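Local coordinates for protein inactive glucansucrase (Lactobacillus reuteri, PDB 5JBD) that belongs to glycosyl hydrolase family 70 and is built round an alpha/beta barrel of the TIM type, at residues 461-465 with 466-470; 678-681 with 682-686. All blocks are in the same frame, centred on the assembly; numbering follows the deposited sequence.

Contact 1 of 2, residues 461-465 with 466-470; sequences PQVYY and GDLYN
Y464 lays one face of its ring against the backbone of G466 where strand 460-464 runs out and the chain coils into the short helix 465-468. From the tip of the strand its CB passes the carboxylate of D467, 3.6 Å from OD2. With CG anti to the backbone N (chi1 -179°), the ring is placed alongside the G466 main chain. G466 N stands 3.4 Å above the ring plane, offset toward the rim at CD2, and CE2 lies 3.5 Å from G466 CA. Glycine suits this place because a bare CA lets the main chain settle onto an aromatic face. The tip, Y464 OH, bonds to E471 OE2. On the main chain, D467 N donates to Y464 O at 2.9 Å. The next carbonyl, Y465 O, is gripped by both L468 N and Y469 N, which winds one weakly bonded helical turn at the end of a barrel strand that lies between strands 652-654 and 385-388. The Y465 ring meets Y469 rim to rim, planes 24° apart, with Y465 CE1 3.6 Å from Y469 CB; Y465 OH bonds to M476 N. An aspartate fits at D467 because its short arm brings OD1 into a salt bridge with R395 and OD2 to the hydroxyls of Y450 and T390. Matched so, this buried carboxylate is probably kept ionised, and its bonds fix the helical turn to all three residues.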
ATOM      1  N   PRO A 461      -9.139  -7.683 -17.480  1.00 19.37           N
ATOM      2  CA  PRO A 461      -8.232  -6.543 -17.565  1.00 19.91           C
ATOM      3  C   PRO A 461      -8.637  -5.420 -16.620  1.00 20.50           C
ATOM      4  O   PRO A 461      -9.843  -5.228 -16.374  1.00 19.64           O
ATOM      5  CB  PRO A 461      -8.387  -6.091 -19.002  1.00 19.29           C
ATOM      6  CG  PRO A 461      -9.805  -6.405 -19.331  1.00 20.71           C
ATOM      7  CD  PRO A 461     -10.069  -7.713 -18.627  1.00 20.18           C
ATOM      8  N   GLN A 462      -7.625  -4.703 -16.113  1.00 19.32           N
ATOM      9  CA  GLN A 462      -7.809  -3.572 -15.226  1.00 20.55           C
ATOM     10  C   GLN A 462      -7.212  -2.313 -15.865  1.00 22.06           C
ATOM     11  O   GLN A 462      -6.016  -2.277 -16.132  1.00 21.62           O
ATOM     12  CB  GLN A 462      -7.170  -3.872 -13.867  1.00 20.82           C
ATOM     13  CG  GLN A 462      -7.052  -2.713 -12.870  1.00 21.26           C
ATOM     14  CD  GLN A 462      -5.606  -2.238 -12.687  1.00 22.49           C
ATOM     15  OE1 GLN A 462      -4.780  -2.972 -12.155  1.00 24.80           O
ATOM     16  NE2 GLN A 462      -5.305  -1.019 -13.128  1.00 22.38           N
ATOM     17  N   VAL A 463      -8.062  -1.304 -16.087  1.00 21.54           N
ATOM     18  CA  VAL A 463      -7.667   0.003 -16.625  1.00 22.01           C
ATOM     19  C   VAL A 463      -7.293   0.941 -15.456  1.00 22.68           C
ATOM     20  O   VAL A 463      -7.869   0.827 -14.358  1.00 22.51           O
ATOM     21  CB  VAL A 463      -8.811   0.604 -17.470  1.00 23.38           C
ATOM     22  CG1 VAL A 463      -8.446   1.995 -17.978  1.00 24.37           C
ATOM     23  CG2 VAL A 463      -9.175  -0.318 -18.627  1.00 24.39           C
ATOM     24  N   TYR A 464      -6.325   1.836 -15.677  1.00 22.07           N
ATOM     25  CA  TYR A 464      -5.824   2.765 -14.635  1.00 22.97           C
ATOM     26  C   TYR A 464      -6.367   4.178 -14.824  1.00 23.31           C
ATOM     27  O   TYR A 464      -6.241   4.749 -15.918  1.00 21.90           O
ATOM     28  CB  TYR A 464      -4.305   2.826 -14.674  1.00 22.49           C
ATOM     29  CG  TYR A 464      -3.640   3.732 -13.637  1.00 23.18           C
ATOM     30  CD1 TYR A 464      -3.937   3.624 -12.280  1.00 23.97           C
ATOM     31  CD2 TYR A 464      -2.688   4.681 -14.023  1.00 24.64           C
ATOM     32  CE1 TYR A 464      -3.310   4.436 -11.340  1.00 24.52           C
ATOM     33  CE2 TYR A 464      -2.047   5.490 -13.096  1.00 25.03           C
ATOM     34  CZ  TYR A 464      -2.369   5.376 -11.754  1.00 25.56           C
ATOM     35  OH  TYR A 464      -1.724   6.178 -10.836  1.00 24.88           O
ATOM     36  N   TYR A 465      -6.936   4.742 -13.750  1.00 21.60           N
ATOM     37  CA  TYR A 465      -7.411   6.132 -13.726  1.00 22.78           C
ATOM     38  C   TYR A 465      -6.444   7.123 -14.381  1.00 23.19           C
ATOM     39  O   TYR A 465      -6.865   7.953 -15.200  1.00 24.31           O
ATOM     40  CB  TYR A 465      -7.682   6.593 -12.284  1.00 22.68           C
ATOM     41  CG  TYR A 465      -7.844   8.103 -12.128  1.00 22.36           C
ATOM     42  CD1 TYR A 465      -8.922   8.769 -12.713  1.00 22.76           C
ATOM     43  CD2 TYR A 465      -6.920   8.864 -11.390  1.00 23.56           C
ATOM     44  CE1 TYR A 465      -9.082  10.145 -12.587  1.00 23.60           C
ATOM     45  CE2 TYR A 465      -7.078  10.242 -11.248  1.00 23.00           C
ATOM     46  CZ  TYR A 465      -8.160  10.875 -11.847  1.00 24.05           C
ATOM     47  OH  TYR A 465      -8.347  12.234 -11.721  1.00 25.53           O
ATOM     48  N   GLY A 466      -5.167   7.037 -14.012  1.00 23.30           N
ATOM     49  CA  GLY A 466      -4.139   7.946 -14.543  1.00 25.08           C
ATOM     50  C   GLY A 466      -3.742   7.800 -16.017  1.00 25.19           C
ATOM     51  O   GLY A 466      -2.947   8.603 -16.525  1.00 25.91           O
ATOM     52  N   ASP A 467      -4.239   6.757 -16.693  1.00 24.50           N
ATOM     53  CA  ASP A 467      -4.066   6.610 -18.133  1.00 23.97           C
ATOM     54  C   ASP A 467      -5.225   7.241 -18.903  1.00 24.67           C
ATOM     55  O   ASP A 467      -5.080   7.537 -20.095  1.00 23.76           O
ATOM     56  CB  ASP A 467      -3.895   5.128 -18.518  1.00 24.33           C
ATOM     57  CG  ASP A 467      -2.565   4.543 -18.035  1.00 23.56           C
ATOM     58  OD1 ASP A 467      -1.588   5.311 -17.908  1.00 22.93           O
ATOM     59  OD2 ASP A 467      -2.496   3.310 -17.791  1.00 24.21           O
ATOM     60  N   LEU A 468      -6.353   7.493 -18.226  1.00 24.89           N
ATOM     61  CA  LEU A 468      -7.475   8.249 -18.816  1.00 25.57           C
ATOM     62  C   LEU A 468      -7.465   9.737 -18.455  1.00 25.85           C
ATOM     63  O   LEU A 468      -7.938  10.547 -19.241  1.00 26.49           O
ATOM     64  CB  LEU A 468      -8.820   7.646 -18.401  1.00 26.47           C
ATOM     65  CG  LEU A 468      -9.110   6.192 -18.810  1.00 26.30           C
ATOM     66  CD1 LEU A 468     -10.544   5.819 -18.453  1.00 26.72           C
ATOM     67  CD2 LEU A 468      -8.874   5.974 -20.291  1.00 26.92           C
ATOM     68  N   TYR A 469      -6.927  10.096 -17.289  1.00 25.93           N
ATOM     69  CA  TYR A 469      -6.959  11.478 -16.798  1.00 26.90           C
ATOM     70  C   TYR A 469      -5.589  11.887 -16.272  1.00 27.33           C
ATOM     71  O   TYR A 469      -4.827  11.034 -15.784  1.00 24.80           O
ATOM     72  CB  TYR A 469      -8.023  11.622 -15.688  1.00 26.33           C
ATOM     73  CG  TYR A 469      -9.417  11.321 -16.203  1.00 26.83           C
ATOM     74  CD1 TYR A 469     -10.183  12.317 -16.834  1.00 28.12           C
ATOM     75  CD2 TYR A 469      -9.954  10.029 -16.109  1.00 25.24           C
ATOM     76  CE1 TYR A 469     -11.450  12.033 -17.347  1.00 29.22           C
ATOM     77  CE2 TYR A 469     -11.218   9.739 -16.612  1.00 26.26           C
ATOM     78  CZ  TYR A 469     -11.963  10.724 -17.231  1.00 27.64           C
ATOM     79  OH  TYR A 469     -13.213  10.427 -17.734  1.00 28.39           O
ATOM     80  N   ASN A 470      -5.288  13.189 -16.364  1.00 27.46           N
ATOM     81  CA  ASN A 470      -4.090  13.744 -15.726  1.00 28.66           C
ATOM     82  C   ASN A 470      -4.281  13.679 -14.222  1.00 29.18           C
ATOM     83  O   ASN A 470      -5.099  14.401 -13.650  1.00 29.13           O
ATOM     84  CB  ASN A 470      -3.824  15.178 -16.187  1.00 31.13           C
ATOM     85  CG  ASN A 470      -3.423  15.260 -17.649  1.00 33.14           C
ATOM     86  OD1 ASN A 470      -2.992  14.273 -18.254  1.00 33.58           O
ATOM     87  ND2 ASN A 470      -3.544  16.458 -18.226  1.00 36.09           N
TER

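Contact 2 of 2, residues 678-681 with 682-686; sequences ASLF and SDLGI
F681 and I686 close the end of helix 678-683, their side chains lying side by side and pointing the same way. I686 CD1 sits at the edge of the phenyl ring, near its plane, 3.9 Å from F681 CD1. On the main chain, I686 N donates to F681 O at 3.1 Å, while G685 N bonds back to S682 O at 2.9 Å. Together with the positive phi of G685 (75°), a backbone shape that glycine adopts easily, these bonds make a Schellman motif, in which an apolar residue just beyond the glycine characteristically packs on one from the last turn. L680 works one turn back from L684. Its chi1 of 178° carries CG away from its own N, and CD1 comes to 4.1 Å from L684 CG, the two leucines slanting across each other. Their backbones are joined by L684 N donating to L680 O at 2.9 Å. S682 CB lies 3.5 Å from S679 O, as helix geometry sets it; the serine hydroxyl suits the place because OG makes a weak hydrogen bond to A740 O. S682 N reaches A678 O by another weak bond. Around the cap, the F681 ring meets F689 of strand 688-691 edge-to-face and also touches L742, L684 and I686 lean on helix 483-496, and the chain leaves the cap and enters strand 688-691 two residues after I686.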
ATOM      1  N   ALA A 678     -21.431   8.222 -13.277  1.00 32.95           N
ATOM      2  CA  ALA A 678     -21.675   6.780 -13.209  1.00 32.72           C
ATOM      3  C   ALA A 678     -22.003   6.164 -14.571  1.00 33.29           C
ATOM      4  O   ALA A 678     -21.527   5.066 -14.896  1.00 32.83           O
ATOM      5  CB  ALA A 678     -22.790   6.480 -12.208  1.00 33.54           C
ATOM      6  N   SER A 679     -22.802   6.873 -15.369  1.00 33.27           N
ATOM      7  CA  SER A 679     -23.209   6.381 -16.697  1.00 34.72           C
ATOM      8  C   SER A 679     -22.037   6.280 -17.675  1.00 33.27           C
ATOM      9  O   SER A 679     -22.025   5.385 -18.515  1.00 32.96           O
ATOM     10  CB  SER A 679     -24.297   7.274 -17.322  1.00 37.43           C
ATOM     11  OG  SER A 679     -25.522   7.147 -16.629  1.00 40.72           O
ATOM     12  N   LEU A 680     -21.072   7.194 -17.558  1.00 31.96           N
ATOM     13  CA  LEU A 680     -19.842   7.130 -18.355  1.00 32.66           C
ATOM     14  C   LEU A 680     -19.114   5.802 -18.149  1.00 29.29           C
ATOM     15  O   LEU A 680     -18.733   5.146 -19.120  1.00 27.34           O
ATOM     16  CB  LEU A 680     -18.895   8.303 -18.032  1.00 32.37           C
ATOM     17  CG  LEU A 680     -17.539   8.313 -18.769  1.00 33.91           C
ATOM     18  CD1 LEU A 680     -17.722   8.271 -20.291  1.00 35.05           C
ATOM     19  CD2 LEU A 680     -16.721   9.522 -18.355  1.00 32.78           C
ATOM     20  N   PHE A 681     -18.948   5.383 -16.892  1.00 28.00           N
ATOM     21  CA  PHE A 681     -18.189   4.143 -16.615  1.00 26.96           C
ATOM     22  C   PHE A 681     -18.880   2.924 -17.245  1.00 26.12           C
ATOM     23  O   PHE A 681     -18.221   2.033 -17.803  1.00 25.63           O
ATOM     24  CB  PHE A 681     -17.974   3.943 -15.108  1.00 27.22           C
ATOM     25  CG  PHE A 681     -17.293   5.107 -14.428  1.00 27.40           C
ATOM     26  CD1 PHE A 681     -16.010   5.485 -14.789  1.00 27.30           C
ATOM     27  CD2 PHE A 681     -17.938   5.824 -13.433  1.00 27.39           C
ATOM     28  CE1 PHE A 681     -15.382   6.561 -14.179  1.00 26.67           C
ATOM     29  CE2 PHE A 681     -17.315   6.897 -12.804  1.00 28.15           C
ATOM     30  CZ  PHE A 681     -16.030   7.268 -13.183  1.00 28.32           C
ATOM     31  N   SER A 682     -20.213   2.894 -17.140  1.00 27.77           N
ATOM     32  CA  SER A 682     -21.035   1.896 -17.834  1.00 28.71           C
ATOM     33  C   SER A 682     -20.851   1.949 -19.360  1.00 29.39           C
ATOM     34  O   SER A 682     -20.651   0.911 -20.001  1.00 30.66           O
ATOM     35  CB  SER A 682     -22.516   2.106 -17.506  1.00 29.23           C
ATOM     36  OG  SER A 682     -23.302   1.129 -18.163  1.00 32.01           O
ATOM     37  N   ASP A 683     -20.898   3.157 -19.918  1.00 31.55           N
ATOM     38  CA  ASP A 683     -20.717   3.363 -21.372  1.00 33.63           C
ATOM     39  C   ASP A 683     -19.345   2.865 -21.876  1.00 31.60           C
ATOM     40  O   ASP A 683     -19.226   2.408 -23.012  1.00 30.62           O
ATOM     41  CB  ASP A 683     -20.906   4.850 -21.750  1.00 36.58           C
ATOM     42  CG  ASP A 683     -22.340   5.352 -21.545  1.00 39.90           C
ATOM     43  OD1 ASP A 683     -23.238   4.532 -21.238  1.00 47.24           O
ATOM     44  OD2 ASP A 683     -22.567   6.586 -21.643  1.00 45.30           O
ATOM     45  N   LEU A 684     -18.330   2.951 -21.018  1.00 29.68           N
ATOM     46  CA  LEU A 684     -16.995   2.431 -21.315  1.00 30.00           C
ATOM     47  C   LEU A 684     -16.837   0.918 -21.104  1.00 28.73           C
ATOM     48  O   LEU A 684     -15.736   0.373 -21.302  1.00 30.89           O
ATOM     49  CB  LEU A 684     -15.952   3.192 -20.489  1.00 27.50           C
ATOM     50  CG  LEU A 684     -15.829   4.698 -20.776  1.00 29.14           C
ATOM     51  CD1 LEU A 684     -14.761   5.313 -19.889  1.00 28.89           C
ATOM     52  CD2 LEU A 684     -15.510   4.973 -22.242  1.00 30.23           C
ATOM     53  N   GLY A 685     -17.911   0.229 -20.717  1.00 28.02           N
ATOM     54  CA  GLY A 685     -17.863  -1.216 -20.488  1.00 27.23           C
ATOM     55  C   GLY A 685     -17.177  -1.664 -19.199  1.00 25.97           C
ATOM     56  O   GLY A 685     -16.827  -2.846 -19.061  1.00 25.01           O
ATOM     57  N   ILE A 686     -16.991  -0.745 -18.247  1.00 25.58           N
ATOM     58  CA  ILE A 686     -16.437  -1.104 -16.935  1.00 24.95           C
ATOM     59  C   ILE A 686     -17.528  -1.856 -16.183  1.00 24.58           C
ATOM     60  O   ILE A 686     -18.673  -1.390 -16.117  1.00 25.14           O
ATOM     61  CB  ILE A 686     -15.992   0.137 -16.137  1.00 25.41           C
ATOM     62  CG1 ILE A 686     -14.821   0.829 -16.848  1.00 25.27           C
ATOM     63  CG2 ILE A 686     -15.590  -0.247 -14.730  1.00 24.43           C
ATOM     64  CD1 ILE A 686     -14.635   2.270 -16.451  1.00 25.08           C
TER

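The two contacts lie in series along the chain, their centres about 13 Å apart, and they touch where Y469 OH of contact 1 packs 3.7 Å from L680 CD2 of contact 2. Both also lean on helix 483-496: V463 from the first and L684 and I686 from the second meet M490. M476 is shared as well, since its backbone N binds Y465 OH and the side chains of Y469 and F681 touch it. Strand 460-464 and strand 688-691, which follows contact 2, belong to the same parallel sheet, with 652-654 between them. Near contact 1 the N470 side chain lies about 4 Å from a bound glycerol, and none of the calcium-site residues belongs to either contact.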